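Long-range contacts in purine nucleoside phosphorylase (Schistosoma mansoni, PDB 6B56), which catalyses the reversible phosphorolysis of purine nucleosides such as inosine and guanosine, releasing the free base and a pentose 1-phosphate: residues D17-V22 / I53-F58; V49-N54 / V67-L72. One frame throughout, in Å; residues are numbered along the deposited sequence.

Contact 1 (D17-V22 / I53-F58). With CQV (5-butylpyridine-2-carboxylic acid), chain E.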
loop_
_atom_site.group_PDB
_atom_site.type_symbol
_atom_site.label_atom_id
_atom_site.label_comp_id
_atom_site.label_asym_id
_atom_site.label_seq_id
_atom_site.Cartn_x
_atom_site.Cartn_y
_atom_site.Cartn_z
ATOM N N ASP A 17 -21.695 -21.901 17.302
ATOM C CA ASP A 17 -22.510 -22.991 17.829
ATOM C C ASP A 17 -21.634 -24.084 18.437
ATOM O O ASP A 17 -21.963 -24.647 19.494
ATOM C CB ASP A 17 -23.395 -23.550 16.713
ATOM C CG ASP A 17 -24.375 -24.574 17.213
ATOM O OD1 ASP A 17 -25.325 -24.186 17.930
ATOM O OD2 ASP A 17 -24.191 -25.766 16.894
ATOM N N TYR A 18 -20.522 -24.408 17.771
ATOM C CA TYR A 18 -19.584 -25.389 18.303
ATOM C C TYR A 18 -19.032 -24.942 19.652
ATOM O O TYR A 18 -19.028 -25.713 20.623
ATOM C CB TYR A 18 -18.441 -25.624 17.306
ATOM C CG TYR A 18 -17.402 -26.578 17.851
ATOM C CD1 TYR A 18 -17.561 -27.952 17.746
ATOM C CD2 TYR A 18 -16.274 -26.102 18.509
ATOM C CE1 TYR A 18 -16.617 -28.821 18.269
ATOM C CE2 TYR A 18 -15.338 -26.959 19.033
ATOM C CZ TYR A 18 -15.506 -28.325 18.913
ATOM O OH TYR A 18 -14.576 -29.206 19.441
ATOM N N ILE A 19 -18.565 -23.691 19.731
ATOM C CA ILE A 19 -17.960 -23.209 20.972
ATOM C C ILE A 19 -18.955 -23.303 22.118
ATOM O O ILE A 19 -18.618 -23.763 23.218
ATOM C CB ILE A 19 -17.414 -21.781 20.774
ATOM C CG1 ILE A 19 -16.221 -21.809 19.810
ATOM C CG2 ILE A 19 -16.994 -21.180 22.121
ATOM C CD1 ILE A 19 -15.940 -20.505 19.077
ATOM N N LYS A 20 -20.205 -22.906 21.870
ATOM C CA LYS A 20 -21.233 -22.948 22.908
ATOM C C LYS A 20 -21.434 -24.364 23.436
ATOM O O LYS A 20 -21.548 -24.577 24.651
ATOM C CB LYS A 20 -22.549 -22.411 22.337
ATOM C CG LYS A 20 -22.601 -20.933 22.110
ATOM C CD LYS A 20 -23.913 -20.624 21.406
ATOM C CE LYS A 20 -24.091 -19.174 21.094
ATOM N NZ LYS A 20 -25.362 -18.988 20.338
ATOM N N ARG A 21 -21.504 -25.349 22.534
ATOM C CA ARG A 21 -21.735 -26.733 22.942
ATOM C C ARG A 21 -20.602 -27.283 23.801
ATOM O O ARG A 21 -20.808 -28.251 24.552
ATOM C CB ARG A 21 -21.910 -27.611 21.701
ATOM C CG ARG A 21 -23.206 -27.338 20.929
ATOM C CD ARG A 21 -23.424 -28.318 19.781
ATOM N NE ARG A 21 -22.860 -27.842 18.515
ATOM C CZ ARG A 21 -21.835 -28.395 17.865
ATOM N NH1 ARG A 21 -21.227 -29.478 18.341
ATOM N NH2 ARG A 21 -21.422 -27.861 16.719
ATOM N N VAL A 22 -19.423 -26.681 23.726
ATOM C CA VAL A 22 -18.247 -27.194 24.417
ATOM C C VAL A 22 -17.941 -26.459 25.722
ATOM O O VAL A 22 -17.316 -27.052 26.615
ATOM C CB VAL A 22 -17.031 -27.154 23.462
ATOM C CG1 VAL A 22 -15.712 -27.021 24.219
ATOM C CG2 VAL A 22 -17.012 -28.407 22.606
ATOM N N ILE A 53 -8.032 -25.880 15.568
ATOM C CA ILE A 53 -8.206 -27.011 14.651
ATOM C C ILE A 53 -9.560 -27.701 14.829
ATOM O O ILE A 53 -10.068 -28.337 13.892
ATOM C CB ILE A 53 -7.031 -28.004 14.795
ATOM C CG1 ILE A 53 -7.080 -29.076 13.709
ATOM C CG2 ILE A 53 -7.043 -28.675 16.163
ATOM C CD1 ILE A 53 -6.984 -28.512 12.300
ATOM N N ASN A 54 -10.157 -27.608 16.019
ATOM C CA ASN A 54 -11.455 -28.211 16.302
ATOM C C ASN A 54 -12.653 -27.322 15.979
ATOM O O ASN A 54 -13.781 -27.835 15.982
ATOM C CB ASN A 54 -11.527 -28.591 17.778
ATOM C CG ASN A 54 -10.620 -29.747 18.113
ATOM O OD1 ASN A 54 -10.189 -30.486 17.228
ATOM N ND2 ASN A 54 -10.323 -29.911 19.394
ATOM N N ILE A 55 -12.446 -26.039 15.687
ATOM C CA ILE A 55 -13.540 -25.078 15.529
ATOM C C ILE A 55 -13.891 -25.011 14.050
ATOM O O ILE A 55 -13.023 -24.652 13.234
ATOM C CB ILE A 55 -13.152 -23.691 16.064
ATOM C CG1 ILE A 55 -12.727 -23.795 17.543
ATOM C CG2 ILE A 55 -14.310 -22.710 15.898
ATOM C CD1 ILE A 55 -12.182 -22.498 18.127
ATOM N N PRO A 56 -15.132 -25.323 13.658
ATOM C CA PRO A 56 -15.510 -25.234 12.245
ATOM C C PRO A 56 -15.080 -23.906 11.629
ATOM O O PRO A 56 -15.344 -22.829 12.167
ATOM C CB PRO A 56 -17.038 -25.360 12.290
ATOM C CG PRO A 56 -17.291 -26.247 13.469
ATOM C CD PRO A 56 -16.228 -25.878 14.486
ATOM N N ASN A 57 -14.391 -23.986 10.491
ATOM C CA ASN A 57 -14.061 -22.846 9.639
ATOM C C ASN A 57 -12.893 -21.985 10.115
ATOM O O ASN A 57 -12.551 -21.003 9.422
ATOM C CB ASN A 57 -15.263 -21.918 9.388
ATOM C CG ASN A 57 -16.453 -22.647 8.797
ATOM O OD1 ASN A 57 -17.583 -22.535 9.288
ATOM N ND2 ASN A 57 -16.211 -23.403 7.749
ATOM N N PHE A 58 -12.268 -22.277 11.250
ATOM C CA PHE A 58 -11.164 -21.441 11.704
ATOM C C PHE A 58 -9.911 -21.678 10.853
ATOM O O PHE A 58 -9.732 -22.753 10.284
ATOM C CB PHE A 58 -10.877 -21.669 13.193
ATOM C CG PHE A 58 -11.613 -20.712 14.095
ATOM C CD1 PHE A 58 -12.952 -20.418 13.860
ATOM C CD2 PHE A 58 -10.974 -20.092 15.136
ATOM C CE1 PHE A 58 -13.638 -19.509 14.665
ATOM C CE2 PHE A 58 -11.658 -19.186 15.958
ATOM C CZ PHE A 58 -12.988 -18.906 15.720
HETATM C C9 CQV E . -3.846 -25.928 13.290
HETATM C C8 CQV E . -3.262 -29.724 13.463
HETATM C C7 CQV E . -3.575 -27.351 13.778
HETATM C C4 CQV E . -3.102 -29.932 14.761
HETATM C C5 CQV E . -3.174 -28.782 15.703
HETATM C C6 CQV E . -3.399 -27.589 15.267
HETATM C C3 CQV E . -2.857 -31.333 15.335
HETATM C C2 CQV E . -3.950 -31.666 16.346
HETATM C C1 CQV E . -4.874 -32.737 15.807
HETATM O O CQV E . -4.216 -25.062 14.131
HETATM O O1 CQV E . -3.723 -25.637 12.063
HETATM N N CQV E . -3.511 -28.341 12.967
HETATM C C CQV E . -4.427 -34.083 16.372
HETATM O O HOH W 1 -12.367 -28.744 21.228
#
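Tyr18 packs its ring on the backbone carbonyl of Asn54 and its CB and CG on Pro56 CD, and it supplies the largest share of the contact. The carbonyl O of Asn54 sits over one face of the tyrosine, shifted toward the rim and nearest to Tyr18 CZ at 3.4 Å. At the base of the same side chain, Pro56 CD comes within 3.6 Å of Tyr18 CB, the two side chains crossing at about a right angle. With CG anti to the backbone N (chi1 177°), Tyr18 reaches out from the helix to the loop, and a long flat residue suits this span.

Aliphatic packing continues the contact inward: Ile19 CD1 meets Ile55 CG2 at 4.2 Å. Both branched side chains are buried, and both also touch Leu70, while Ile19 reaches Val104 and Leu108 on helix 95-108. In this phosphorylase-superfamily chain, helix 9-23 thus packs on the loop joining strands 47-51 and 68-75 of the mixed sheet. Within this loop Ile55 to Phe58 form a type II beta turn, with Pro56 at its second position, where the fixed phi of proline fits.

Polar links lie toward the outer side. A water in the plane of the Tyr18 ring, 2.9 Å from Tyr18 OH, accepts a bond from Asn54 ND2 at 3.0 Å, bridging phenol and amide. On the helix itself Arg21 NE forms a salt bridge to Asp17 OD2 (3.0 Å), one turn back. The guanidinium has one face over Tyr18 CA; its NE bond is straight at nitrogen only (165°), lying in the guanidinium plane but meeting OD2 from above the carboxylate plane.

Contact 2 (V49-N54 / V67-L72). With CQV (5-butylpyridine-2-carboxylic acid), chain E.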
loop_
_atom_site.group_PDB
_atom_site.type_symbol
_atom_site.label_atom_id
_atom_site.label_comp_id
_atom_site.label_asym_id
_atom_site.label_seq_id
_atom_site.Cartn_x
_atom_site.Cartn_y
_atom_site.Cartn_z
ATOM N N VAL A 49 -10.012 -24.804 27.177
ATOM C CA VAL A 49 -9.149 -24.528 26.029
ATOM C C VAL A 49 -9.731 -25.220 24.800
ATOM O O VAL A 49 -9.953 -26.441 24.810
ATOM C CB VAL A 49 -7.710 -25.004 26.301
ATOM C CG1 VAL A 49 -6.794 -24.666 25.142
ATOM C CG2 VAL A 49 -7.173 -24.393 27.595
ATOM N N ILE A 50 -9.959 -24.448 23.743
ATOM C CA ILE A 50 -10.534 -24.938 22.496
ATOM C C ILE A 50 -9.561 -24.623 21.364
ATOM O O ILE A 50 -9.488 -23.486 20.892
ATOM C CB ILE A 50 -11.910 -24.308 22.215
ATOM C CG1 ILE A 50 -12.825 -24.439 23.435
ATOM C CG2 ILE A 50 -12.538 -24.960 20.959
ATOM C CD1 ILE A 50 -14.237 -23.907 23.204
ATOM N N PRO A 51 -8.828 -25.622 20.866
ATOM C CA PRO A 51 -7.887 -25.372 19.762
ATOM C C PRO A 51 -8.594 -24.987 18.467
ATOM O O PRO A 51 -9.675 -25.496 18.141
ATOM C CB PRO A 51 -7.161 -26.718 19.603
ATOM C CG PRO A 51 -7.472 -27.513 20.836
ATOM C CD PRO A 51 -8.813 -27.034 21.290
ATOM N N TYR A 52 -7.966 -24.076 17.712
ATOM C CA TYR A 52 -8.557 -23.645 16.447
ATOM C C TYR A 52 -8.850 -24.824 15.520
ATOM O O TYR A 52 -9.814 -24.778 14.749
ATOM C CB TYR A 52 -7.629 -22.664 15.722
ATOM C CG TYR A 52 -7.298 -21.392 16.479
ATOM C CD1 TYR A 52 -8.255 -20.725 17.233
ATOM C CD2 TYR A 52 -6.014 -20.858 16.430
ATOM C CE1 TYR A 52 -7.942 -19.557 17.921
ATOM C CE2 TYR A 52 -5.688 -19.697 17.112
ATOM C CZ TYR A 52 -6.652 -19.050 17.858
ATOM O OH TYR A 52 -6.313 -17.894 18.534
ATOM N N ILE A 53 -8.032 -25.880 15.568
ATOM C CA ILE A 53 -8.206 -27.011 14.651
ATOM C C ILE A 53 -9.560 -27.701 14.829
ATOM O O ILE A 53 -10.068 -28.337 13.892
ATOM C CB ILE A 53 -7.031 -28.004 14.795
ATOM C CG1 ILE A 53 -7.080 -29.076 13.709
ATOM C CG2 ILE A 53 -7.043 -28.675 16.163
ATOM C CD1 ILE A 53 -6.984 -28.512 12.300
ATOM N N ASN A 54 -10.157 -27.608 16.019
ATOM C CA ASN A 54 -11.455 -28.211 16.302
ATOM C C ASN A 54 -12.653 -27.322 15.979
ATOM O O ASN A 54 -13.781 -27.835 15.982
ATOM C CB ASN A 54 -11.527 -28.591 17.778
ATOM C CG ASN A 54 -10.620 -29.747 18.113
ATOM O OD1 ASN A 54 -10.189 -30.486 17.228
ATOM N ND2 ASN A 54 -10.323 -29.911 19.394
ATOM N N VAL A 67 1.596 -21.801 18.936
ATOM C CA VAL A 67 0.289 -22.050 19.555
ATOM C C VAL A 67 -0.845 -21.391 18.764
ATOM O O VAL A 67 -0.630 -20.512 17.917
ATOM C CB VAL A 67 0.327 -21.581 21.022
ATOM C CG1 VAL A 67 0.474 -20.068 21.096
ATOM C CG2 VAL A 67 -0.897 -22.053 21.817
ATOM N N GLY A 68 -2.080 -21.844 19.052
ATOM C CA GLY A 68 -3.302 -21.359 18.431
ATOM C C GLY A 68 -4.603 -21.861 19.067
ATOM O O GLY A 68 -5.213 -22.812 18.551
ATOM N N ASN A 69 -5.070 -21.209 20.147
ATOM C CA ASN A 69 -6.236 -21.659 20.912
ATOM C C ASN A 69 -7.128 -20.488 21.321
ATOM O O ASN A 69 -6.690 -19.339 21.416
ATOM C CB ASN A 69 -5.847 -22.344 22.232
ATOM C CG ASN A 69 -4.909 -23.515 22.052
ATOM O OD1 ASN A 69 -5.307 -24.594 21.608
ATOM N ND2 ASN A 69 -3.660 -23.326 22.455
ATOM N N LEU A 70 -8.392 -20.809 21.587
ATOM C CA LEU A 70 -9.322 -19.960 22.326
ATOM C C LEU A 70 -9.446 -20.465 23.765
ATOM O O LEU A 70 -9.631 -21.664 23.983
ATOM C CB LEU A 70 -10.697 -20.080 21.668
ATOM C CG LEU A 70 -11.466 -18.880 21.154
ATOM C CD1 LEU A 70 -10.580 -17.852 20.477
ATOM C CD2 LEU A 70 -12.549 -19.357 20.210
ATOM N N VAL A 71 -9.374 -19.555 24.740
ATOM C CA VAL A 71 -9.474 -19.904 26.164
ATOM C C VAL A 71 -10.639 -19.129 26.788
ATOM O O VAL A 71 -10.651 -17.889 26.770
ATOM C CB VAL A 71 -8.154 -19.631 26.913
ATOM C CG1 VAL A 71 -8.222 -20.134 28.351
ATOM C CG2 VAL A 71 -6.975 -20.290 26.192
ATOM N N LEU A 72 -11.619 -19.855 27.337
ATOM C CA LEU A 72 -12.782 -19.248 27.970
ATOM C C LEU A 72 -12.781 -19.532 29.466
ATOM O O LEU A 72 -12.447 -20.641 29.895
ATOM C CB LEU A 72 -14.087 -19.758 27.351
ATOM C CG LEU A 72 -14.264 -19.320 25.889
ATOM C CD1 LEU A 72 -13.949 -20.467 24.942
ATOM C CD2 LEU A 72 -15.662 -18.768 25.640
HETATM C C9 CQV E . -3.846 -25.928 13.290
HETATM C C8 CQV E . -3.262 -29.724 13.463
HETATM C C7 CQV E . -3.575 -27.351 13.778
HETATM C C4 CQV E . -3.102 -29.932 14.761
HETATM C C5 CQV E . -3.174 -28.782 15.703
HETATM C C6 CQV E . -3.399 -27.589 15.267
HETATM C C3 CQV E . -2.857 -31.333 15.335
HETATM C C2 CQV E . -3.950 -31.666 16.346
HETATM C C1 CQV E . -4.874 -32.737 15.807
HETATM O O CQV E . -4.216 -25.062 14.131
HETATM O O1 CQV E . -3.723 -25.637 12.063
HETATM N N CQV E . -3.511 -28.341 12.967
HETATM C C CQV E . -4.427 -34.083 16.372
HETATM O O HOH W 2 -5.420 -25.369 16.614
#
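Ile50 and Leu70 form the hydrogen-bonded pair at the middle of this antiparallel pairing: Ile50 N gives a 2.8 Å bond to Leu70 O, and Leu70 N returns one of 3.0 Å to Ile50 O. On their face of the sheet the packing is tight and apolar. Ile50 CD1 reaches Leu72 CD1 at 3.9 Å, and helix 9-23 covers the group through Ile19 and Val22, a place suited to branched aliphatic residues.

Tyr52 turns its ring back (chi1 -60°, CG beside the backbone N), so that Gly68 O and Asn69 N lie over one face. Glycine, lacking a side chain, lets the ring come this close.

On the other face Val71 is buried, but Val49, Pro51 and Asn69 are partly exposed, with few contacts: Asn69 OD1 lies 3.3 Å from Pro51 CA, and Val49 CG1 3.8 Å from Asn69 CG.

Two donors grip Gly68 O: Tyr52 N (3.1 Å, 177°) and a water that also accepts from Ile53 N and donates to the bound 5-butylpyridine-2-carboxylic acid, whose pyridine N is 3.5 Å from Ile53 CD1. Outer strand 47-51 ends, and strand 68-75, lying between it and 78-85, begins, beside this ligand site of a phosphorylase-superfamily sheet.

In the fold
From the N terminus, helix 9-23 comes first, and contact 1 closes a long loop by bringing it against residues 53-58, past strands 29-31 and 47-51. Contact 2 then closes a shorter connection between strands 47-51 and 68-75. The two share Ile53 and Asn54; contact 2 starts before contact 1 has closed and ends after it, and they cross instead of nesting. Their centres lie about 9 Å apart, and they merge into one apolar layer, where Ile55 CG1 packs 3.6 Å from Ile50 CG2. Helix, loop and sheet margin are thereby joined, with Lys60 and Thr61 of the connecting loop hydrogen-bonded to the bound ligand.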